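Local coordinates for protein endo-beta-1,4-mannanase (Alicyclobacillus acidocaldarius, PDB 4CD8) that hydrolyses internal beta-1,4-mannosidic linkages in mannans, as a TIM-barrel glycoside hydrolase of family GH113, at residues Trp120-Ala132 / Thr154-Arg168. Residues are numbered along the deposited sequence; the frame is centred on the assembly and turned at random. Where two conformers were deposited one is given.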
loop_
_atom_site.group_PDB
_atom_site.type_symbol
_atom_site.label_atom_id
_atom_site.label_comp_id
_atom_site.label_asym_id
_atom_site.label_seq_id
_atom_site.Cartn_x
_atom_site.Cartn_y
_atom_site.Cartn_z
ATOM N N TRP A 120 -8.940 3.539 22.426
ATOM C CA TRP A 120 -8.138 4.059 21.346
ATOM C C TRP A 120 -6.715 4.334 21.812
ATOM O O TRP A 120 -5.762 4.015 21.101
ATOM C CB TRP A 120 -8.794 5.305 20.777
ATOM C CG TRP A 120 -9.885 4.970 19.835
ATOM C CD1 TRP A 120 -11.220 5.096 20.045
ATOM C CD2 TRP A 120 -9.718 4.487 18.519
ATOM N NE1 TRP A 120 -11.910 4.676 18.932
ATOM C CE2 TRP A 120 -11.005 4.312 17.972
ATOM C CE3 TRP A 120 -8.596 4.141 17.756
ATOM C CZ2 TRP A 120 -11.198 3.845 16.662
ATOM C CZ3 TRP A 120 -8.778 3.659 16.482
ATOM C CH2 TRP A 120 -10.067 3.536 15.935
ATOM N N GLU A 121 -6.574 4.843 23.036
ATOM C CA GLU A 121 -5.237 5.085 23.579
ATOM C C GLU A 121 -4.407 3.819 23.605
ATOM O O GLU A 121 -3.262 3.764 23.180
ATOM C CB GLU A 121 -5.324 5.649 24.997
ATOM C CG GLU A 121 -3.959 6.019 25.569
ATOM C CD GLU A 121 -4.001 6.681 26.921
ATOM O OE1 GLU A 121 -5.085 6.919 27.509
ATOM O OE2 GLU A 121 -2.897 7.008 27.384
ATOM N N ALA A 122 -5.031 2.749 24.103
ATOM C CA ALA A 122 -4.310 1.503 24.178
ATOM C C ALA A 122 -3.957 0.949 22.791
ATOM O O ALA A 122 -2.860 0.426 22.583
ATOM C CB ALA A 122 -5.097 0.493 24.956
ATOM N N TRP A 123 -4.900 1.035 21.851
ATOM C CA TRP A 123 -4.631 0.548 20.505
ATOM C C TRP A 123 -3.506 1.356 19.866
ATOM O O TRP A 123 -2.598 0.783 19.281
ATOM C CB TRP A 123 -5.873 0.582 19.625
ATOM C CG TRP A 123 -5.576 0.102 18.242
ATOM C CD1 TRP A 123 -5.473 -1.211 17.820
ATOM C CD2 TRP A 123 -5.171 0.911 17.126
ATOM N NE1 TRP A 123 -5.087 -1.249 16.498
ATOM C CE2 TRP A 123 -4.915 0.042 16.051
ATOM C CE3 TRP A 123 -5.037 2.302 16.929
ATOM C CZ2 TRP A 123 -4.500 0.497 14.814
ATOM C CZ3 TRP A 123 -4.652 2.764 15.662
ATOM C CH2 TRP A 123 -4.390 1.861 14.630
ATOM N N PHE A 124 -3.563 2.685 20.022
ATOM C CA PHE A 124 -2.503 3.488 19.466
ATOM C C PHE A 124 -1.146 3.191 20.116
ATOM O O PHE A 124 -0.107 3.310 19.456
ATOM C CB PHE A 124 -2.832 4.968 19.558
ATOM C CG PHE A 124 -3.498 5.522 18.339
ATOM C CD1 PHE A 124 -2.753 5.909 17.232
ATOM C CD2 PHE A 124 -4.861 5.666 18.286
ATOM C CE1 PHE A 124 -3.367 6.404 16.112
ATOM C CE2 PHE A 124 -5.477 6.173 17.156
ATOM C CZ PHE A 124 -4.727 6.555 16.078
ATOM N N GLY A 125 -1.147 2.801 21.396
ATOM C CA GLY A 125 0.095 2.371 22.028
ATOM C C GLY A 125 0.667 1.147 21.338
ATOM O O GLY A 125 1.828 1.076 21.013
ATOM N N SER A 126 -0.192 0.151 21.115
ATOM C CA SER A 126 0.254 -1.061 20.439
ATOM C C SER A 126 0.705 -0.760 19.013
ATOM O O SER A 126 1.714 -1.274 18.558
ATOM C CB SER A 126 -0.886 -2.054 20.338
ATOM O OG SER A 126 -1.339 -2.459 21.607
ATOM N N TYR A 127 -0.080 0.065 18.328
ATOM C CA TYR A 127 0.194 0.422 16.929
ATOM C C TYR A 127 1.473 1.274 16.777
ATOM O O TYR A 127 2.287 1.026 15.915
ATOM C CB TYR A 127 -0.975 1.171 16.373
ATOM C CG TYR A 127 -0.885 1.388 14.900
ATOM C CD1 TYR A 127 -1.160 0.367 14.000
ATOM C CD2 TYR A 127 -0.568 2.611 14.377
ATOM C CE1 TYR A 127 -1.083 0.558 12.646
ATOM C CE2 TYR A 127 -0.498 2.822 13.017
ATOM C CZ TYR A 127 -0.750 1.810 12.136
ATOM O OH TYR A 127 -0.692 2.037 10.783
ATOM N N SER A 128 1.649 2.216 17.696
ATOM C CA SER A 128 2.832 3.090 17.668
ATOM C C SER A 128 4.093 2.255 17.966
ATOM O O SER A 128 5.128 2.394 17.330
ATOM C CB SER A 128 2.655 4.226 18.652
ATOM O OG SER A 128 3.823 4.977 18.669
ATOM N N ASP A 129 3.931 1.254 18.848
ATOM C CA ASP A 129 5.012 0.342 19.143
ATOM C C ASP A 129 5.406 -0.422 17.842
ATOM O O ASP A 129 6.566 -0.588 17.503
ATOM C CB ASP A 129 4.533 -0.589 20.265
ATOM C CG ASP A 129 4.835 -0.077 21.654
ATOM O OD1 ASP A 129 5.364 1.038 21.811
ATOM O OD2 ASP A 129 4.510 -0.803 22.614
ATOM N N MET A 130 4.408 -0.929 17.142
ATOM C CA MET A 130 4.652 -1.612 15.914
ATOM C C MET A 130 5.289 -0.717 14.834
ATOM O O MET A 130 6.262 -1.131 14.213
ATOM C CB MET A 130 3.331 -2.156 15.405
ATOM C CG MET A 130 3.456 -3.012 14.171
ATOM S SD MET A 130 1.973 -3.722 13.518
ATOM C CE MET A 130 1.225 -2.428 12.591
ATOM N N MET A 131 4.727 0.476 14.616
ATOM C CA MET A 131 5.259 1.373 13.590
ATOM C C MET A 131 6.676 1.830 13.920
ATOM O O MET A 131 7.522 1.914 13.028
ATOM C CB MET A 131 4.380 2.608 13.405
ATOM C CG MET A 131 3.004 2.362 12.834
ATOM S SD MET A 131 3.078 1.620 11.204
ATOM C CE MET A 131 2.755 0.083 11.746
ATOM N N ALA A 132 6.925 2.134 15.193
ATOM C CA ALA A 132 8.277 2.540 15.619
ATOM C C ALA A 132 9.291 1.437 15.338
ATOM O O ALA A 132 10.394 1.670 14.858
ATOM C CB ALA A 132 8.241 2.861 17.082
ATOM N N THR A 154 -11.645 4.676 10.632
ATOM C CA THR A 154 -12.118 4.965 11.972
ATOM C C THR A 154 -11.061 5.581 12.880
ATOM O O THR A 154 -11.429 6.230 13.865
ATOM C CB THR A 154 -12.694 3.738 12.687
ATOM O OG1 THR A 154 -11.800 2.625 12.530
ATOM C CG2 THR A 154 -14.098 3.424 12.132
ATOM N N ALA A 155 -9.789 5.296 12.593
ATOM C CA ALA A 155 -8.704 5.820 13.429
ATOM C C ALA A 155 -8.379 7.286 13.094
ATOM O O ALA A 155 -7.891 8.027 13.945
ATOM C CB ALA A 155 -7.473 4.957 13.287
ATOM N N GLU A 156 -8.654 7.666 11.858
ATOM C CA GLU A 156 -8.280 8.989 11.343
ATOM C C GLU A 156 -8.727 10.184 12.189
ATOM O O GLU A 156 -7.920 11.107 12.398
ATOM C CB GLU A 156 -8.671 9.119 9.882
ATOM C CG GLU A 156 -7.742 8.377 8.938
ATOM C CD GLU A 156 -8.333 8.111 7.541
ATOM O OE1 GLU A 156 -9.422 8.659 7.228
ATOM O OE2 GLU A 156 -7.665 7.369 6.753
ATOM N N PRO A 157 -9.950 10.178 12.740
ATOM C CA PRO A 157 -10.363 11.329 13.575
ATOM C C PRO A 157 -9.568 11.518 14.864
ATOM O O PRO A 157 -9.680 12.568 15.468
ATOM C CB PRO A 157 -11.844 11.071 13.871
ATOM C CG PRO A 157 -12.274 10.082 12.858
ATOM C CD PRO A 157 -11.084 9.294 12.429
ATOM N N HIS A 158 -8.785 10.513 15.268
ATOM C CA HIS A 158 -7.932 10.593 16.468
ATOM C C HIS A 158 -6.625 11.245 16.063
ATOM O O HIS A 158 -5.586 10.627 16.012
ATOM C CB HIS A 158 -7.773 9.193 17.070
ATOM C CG HIS A 158 -9.090 8.572 17.372
ATOM N ND1 HIS A 158 -9.745 8.775 18.565
ATOM C CD2 HIS A 158 -9.915 7.805 16.611
ATOM C CE1 HIS A 158 -10.915 8.148 18.530
ATOM N NE2 HIS A 158 -11.042 7.565 17.354
ATOM N N GLU A 159 -6.728 12.550 15.806
ATOM C CA GLU A 159 -5.670 13.298 15.152
ATOM C C GLU A 159 -4.412 13.413 16.030
ATOM O O GLU A 159 -3.302 13.179 15.571
ATOM C CB GLU A 159 -6.195 14.693 14.783
ATOM C CG GLU A 159 -5.318 15.464 13.818
ATOM C CD GLU A 159 -5.699 16.925 13.740
ATOM O OE1 GLU A 159 -6.870 17.267 14.018
ATOM O OE2 GLU A 159 -4.804 17.725 13.429
ATOM N N ALA A 160 -4.605 13.788 17.282
ATOM C CA ALA A 160 -3.487 13.920 18.211
ATOM C C ALA A 160 -2.770 12.586 18.367
ATOM O O ALA A 160 -1.563 12.525 18.408
ATOM C CB ALA A 160 -3.976 14.456 19.546
ATOM N N MET A 161 -3.520 11.482 18.407
ATOM C CA MET A 161 -2.870 10.209 18.516
ATOM C C MET A 161 -2.073 9.860 17.262
ATOM O O MET A 161 -0.988 9.281 17.369
ATOM C CB MET A 161 -3.864 9.086 18.871
ATOM C CG MET A 161 -4.435 9.240 20.290
ATOM S SD MET A 161 -5.691 8.005 20.630
ATOM C CE MET A 161 -6.161 8.542 22.290
ATOM N N TRP A 162 -2.596 10.205 16.079
ATOM C CA TRP A 162 -1.839 9.976 14.837
ATOM C C TRP A 162 -0.562 10.822 14.803
ATOM O O TRP A 162 0.499 10.366 14.376
ATOM C CB TRP A 162 -2.666 10.289 13.590
ATOM C CG TRP A 162 -3.409 9.092 13.115
ATOM C CD1 TRP A 162 -4.735 8.884 13.215
ATOM C CD2 TRP A 162 -2.846 7.966 12.489
ATOM N NE1 TRP A 162 -5.056 7.678 12.675
ATOM C CE2 TRP A 162 -3.919 7.065 12.236
ATOM C CE3 TRP A 162 -1.565 7.595 12.137
ATOM C CZ2 TRP A 162 -3.723 5.820 11.625
ATOM C CZ3 TRP A 162 -1.365 6.351 11.550
ATOM C CH2 TRP A 162 -2.450 5.467 11.322
ATOM N N ARG A 163 -0.681 12.047 15.275
ATOM C CA ARG A 163 0.508 12.946 15.289
ATOM C C ARG A 163 1.584 12.435 16.258
ATOM O O ARG A 163 2.775 12.465 15.916
ATOM C CB ARG A 163 0.079 14.344 15.614
ATOM C CG ARG A 163 -0.723 14.985 14.495
ATOM C CD ARG A 163 -1.110 16.412 14.857
ATOM N NE ARG A 163 -1.957 17.035 13.844
ATOM C CZ ARG A 163 -1.522 17.559 12.710
ATOM N NH1 ARG A 163 -0.222 17.548 12.431
ATOM N NH2 ARG A 163 -2.403 18.102 11.859
ATOM N N GLU A 164 1.173 11.901 17.415
ATOM C CA GLU A 164 2.123 11.190 18.306
ATOM C C GLU A 164 2.809 10.026 17.598
ATOM O O GLU A 164 4.025 9.838 17.696
ATOM C CB GLU A 164 1.463 10.670 19.590
ATOM C CG GLU A 164 0.888 11.782 20.451
ATOM C CD GLU A 164 0.132 11.276 21.657
ATOM O OE1 GLU A 164 -0.354 10.115 21.692
ATOM O OE2 GLU A 164 0.043 12.051 22.598
ATOM N N THR A 165 2.022 9.215 16.891
ATOM C CA THR A 165 2.596 8.044 16.234
ATOM C C THR A 165 3.628 8.466 15.163
ATOM O O THR A 165 4.702 7.905 15.044
ATOM C CB THR A 165 1.450 7.266 15.589
ATOM O OG1 THR A 165 0.575 6.827 16.648
ATOM C CG2 THR A 165 1.959 6.108 14.718
ATOM N N ILE A 166 3.251 9.471 14.388
ATOM C CA ILE A 166 4.112 9.980 13.312
ATOM C C ILE A 166 5.380 10.609 13.880
ATOM O O ILE A 166 6.463 10.337 13.372
ATOM C CB ILE A 166 3.345 10.939 12.387
ATOM C CG1 ILE A 166 2.233 10.168 11.618
ATOM C CG2 ILE A 166 4.321 11.618 11.415
ATOM C CD1 ILE A 166 1.182 11.060 10.990
ATOM N N ALA A 167 5.233 11.364 14.964
ATOM C CA ALA A 167 6.396 11.975 15.575
ATOM C C ALA A 167 7.370 10.901 16.032
ATOM O O ALA A 167 8.562 11.015 15.887
ATOM C CB ALA A 167 5.965 12.845 16.736
ATOM N N ARG A 168 6.851 9.819 16.581
ATOM C CA ARG A 168 7.740 8.754 17.035
ATOM C C ARG A 168 8.426 8.082 15.848
ATOM O O ARG A 168 9.614 7.789 15.897
ATOM C CB ARG A 168 6.970 7.740 17.864
ATOM C CG ARG A 168 7.823 6.602 18.375
ATOM C CD ARG A 168 6.957 5.770 19.295
ATOM N NE ARG A 168 7.663 4.634 19.818
ATOM C CZ ARG A 168 7.090 3.601 20.476
ATOM N NH1 ARG A 168 5.808 3.574 20.661
ATOM N NH2 ARG A 168 7.874 2.568 20.923
#
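R168 reaches S128 and D129 because its chain is stretched from CG to NE, with CG anti to the backbone N (chi1 -180°), while W120 and H158 each hold CG anti to the carbonyl carbon, which turns each ring toward the other segment. W120 and H158 stack face to face, the five-membered ring of W120 and the imidazole 3.8 Å apart between centroids, planes at 27°; H158 ND1 is hydrogen-bonded to E112. F124 is sandwiched: M161 CB sits over the centre of one face, 3.5 Å from the ring centroid in a CH-pi contact, and W123 of its own helix covers the opposite face. M161 SD adds an oblique Met-aromatic contact to the same F124 ring, while the F124 edge points at the W162 face, CZ lying 3.6 Å from W162 NE1. T165 is a knob among F124, Y127, S128 and M131, its OG1 turned back to M161 O at 3.0 Å. At the far end both terminal nitrogens of R168 grip D129 OD1, NH1 at 2.8 Å along the anti lone pair, and NH1 also donates to S128 OG at 3.1 Å. The axes of helices 120-132 and 159-168 run roughly parallel, crossing at -24°, as neighbouring outer helices of the TIM barrel joined through strand 145-150. The contact thus grades from an aromatic, sulfur-containing interior, held largely by van der Waals and ring contacts, to a salt bridge at its more exposed end, where two N-H groups converging on one carboxylate oxygen probably favour ionised D129.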